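Ras GTPase-activating-like protein rng2 (Schizosaccharomyces pombe, PDB 1P2X) binds actin filaments through its calponin-homology domain and is required to build the contractile F-actin ring at the division site. Local coordinates at residues A[12-16]-A[106-110]. Numbering follows the deposited sequence.
Sequences RVDEA and IYCIH
In the buried helical core of the calponin-homology domain, helix 2-23 meets helix 102-117 where H110 reaches across to the backbone of R12. H110 NE2 donates a nearly straight hydrogen bond of 2.7 Å to R12 O. The acceptor lies in the imidazole plane, although the donor stands 33° out of the carbonyl plane. R12 O also accepts the regular helix bond from A16 N, which arrives from the opposite face, so one carbonyl serves both its own helix and the neighbouring one. E15 OE1 comes to the ring edge 3.2 Å from H110 CE1, with carboxylate and imidazole planes 52° apart. R12, its chain bent at chi2 and chi3, doubles back to grip this carboxylate side-on, NE to OE1 and NH2 to OE2, while S128 N adds a further bond to OE2. The axes of segments 12-16 and 106-110 cross at 50° and come within 9.4 Å of each other, in the helical bundle of the CH fold. A16 CB sits 3.6 Å from I109 CG2 and also packs against H110 CD2, while I106 CG2 lies 3.9 Å from V13 CA. F156 meets the imidazole edge-to-face, and L125 also touches H110. A leucine in place of H110 has no side-chain N-H to offer, and would probably leave R12 O without its interhelical donor and the helices without that polar tie.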
loop_
_atom_site.group_PDB
_atom_site.type_symbol
_atom_site.label_atom_id
_atom_site.label_comp_id
_atom_site.label_asym_id
_atom_site.label_seq_id
_atom_site.Cartn_x
_atom_site.Cartn_y
_atom_site.Cartn_z
ATOM N N ARG A 12 -0.970 -0.625 -9.958
ATOM C CA ARG A 12 -0.464 -1.351 -8.810
ATOM C C ARG A 12 -1.083 -0.797 -7.532
ATOM O O ARG A 12 -1.503 -1.560 -6.656
ATOM C CB ARG A 12 1.065 -1.271 -8.750
ATOM C CG ARG A 12 1.778 -1.696 -10.061
ATOM C CD ARG A 12 1.699 -3.207 -10.341
ATOM N NE ARG A 12 0.464 -3.637 -11.002
ATOM C CZ ARG A 12 0.218 -3.510 -12.301
ATOM N NH1 ARG A 12 1.118 -2.959 -13.107
ATOM N NH2 ARG A 12 -0.920 -3.963 -12.811
ATOM N N VAL A 13 -1.143 0.528 -7.423
ATOM C CA VAL A 13 -1.734 1.181 -6.257
ATOM C C VAL A 13 -3.231 0.848 -6.165
ATOM O O VAL A 13 -3.756 0.578 -5.083
ATOM C CB VAL A 13 -1.556 2.728 -6.315
ATOM C CG1 VAL A 13 -2.157 3.379 -5.072
ATOM C CG2 VAL A 13 -0.093 3.092 -6.434
ATOM N N ASP A 14 -3.908 0.855 -7.311
ATOM C CA ASP A 14 -5.339 0.548 -7.372
ATOM C C ASP A 14 -5.619 -0.887 -6.897
ATOM O O ASP A 14 -6.577 -1.137 -6.165
ATOM C CB ASP A 14 -5.848 0.726 -8.810
ATOM C CG ASP A 14 -7.351 0.758 -8.894
ATOM O OD1 ASP A 14 -7.952 -0.158 -9.510
ATOM O OD2 ASP A 14 -7.970 1.704 -8.354
ATOM N N GLU A 15 -4.781 -1.820 -7.333
ATOM C CA GLU A 15 -4.914 -3.228 -6.962
ATOM C C GLU A 15 -4.742 -3.452 -5.451
ATOM O O GLU A 15 -5.494 -4.207 -4.839
ATOM C CB GLU A 15 -3.901 -4.076 -7.751
ATOM C CG GLU A 15 -4.182 -4.138 -9.251
ATOM C CD GLU A 15 -2.967 -4.541 -10.064
ATOM O OE1 GLU A 15 -1.912 -4.834 -9.457
ATOM O OE2 GLU A 15 -3.060 -4.563 -11.311
ATOM N N ALA A 16 -3.750 -2.792 -4.863
ATOM C CA ALA A 16 -3.503 -2.893 -3.430
ATOM C C ALA A 16 -4.665 -2.243 -2.666
ATOM O O ALA A 16 -5.079 -2.744 -1.621
ATOM C CB ALA A 16 -2.180 -2.200 -3.067
ATOM N N ILE A 106 3.234 0.022 -1.100
ATOM C CA ILE A 106 2.327 -0.623 -2.039
ATOM C C ILE A 106 2.876 -2.002 -2.403
ATOM O O ILE A 106 2.128 -2.966 -2.535
ATOM C CB ILE A 106 2.172 0.232 -3.320
ATOM C CG1 ILE A 106 1.612 1.617 -2.962
ATOM C CG2 ILE A 106 1.270 -0.460 -4.319
ATOM C CD1 ILE A 106 0.347 1.571 -2.102
ATOM N N TYR A 107 4.194 -2.072 -2.572
ATOM C CA TYR A 107 4.888 -3.319 -2.895
ATOM C C TYR A 107 4.712 -4.304 -1.741
ATOM O O TYR A 107 4.385 -5.469 -1.945
ATOM C CB TYR A 107 6.376 -3.032 -3.117
ATOM C CG TYR A 107 7.228 -4.253 -3.408
ATOM C CD1 TYR A 107 6.991 -5.053 -4.526
ATOM C CD2 TYR A 107 8.283 -4.595 -2.568
ATOM C CE1 TYR A 107 7.790 -6.168 -4.791
ATOM C CE2 TYR A 107 9.079 -5.702 -2.819
ATOM C CZ TYR A 107 8.829 -6.482 -3.925
ATOM O OH TYR A 107 9.606 -7.590 -4.148
ATOM N N CYS A 108 4.919 -3.821 -0.525
ATOM C CA CYS A 108 4.771 -4.664 0.643
ATOM C C CYS A 108 3.348 -5.216 0.709
ATOM O O CYS A 108 3.145 -6.406 0.996
ATOM C CB CYS A 108 5.108 -3.876 1.913
ATOM S SG CYS A 108 4.826 -4.796 3.445
ATOM N N ILE A 109 2.363 -4.371 0.415
ATOM C CA ILE A 109 0.964 -4.798 0.455
ATOM C C ILE A 109 0.651 -5.910 -0.556
ATOM O O ILE A 109 -0.128 -6.820 -0.265
ATOM C CB ILE A 109 0.023 -3.605 0.218
ATOM C CG1 ILE A 109 0.080 -2.661 1.430
ATOM C CG2 ILE A 109 -1.399 -4.094 -0.047
ATOM C CD1 ILE A 109 -0.712 -1.396 1.269
ATOM N N HIS A 110 1.251 -5.830 -1.742
ATOM C CA HIS A 110 1.035 -6.849 -2.764
ATOM C C HIS A 110 1.621 -8.190 -2.285
ATOM O O HIS A 110 0.969 -9.231 -2.371
ATOM C CB HIS A 110 1.698 -6.449 -4.094
ATOM C CG HIS A 110 0.877 -5.523 -4.943
ATOM N ND1 HIS A 110 0.486 -5.848 -6.225
ATOM C CD2 HIS A 110 0.426 -4.264 -4.719
ATOM C CE1 HIS A 110 -0.171 -4.831 -6.755
ATOM N NE2 HIS A 110 -0.217 -3.854 -5.866
#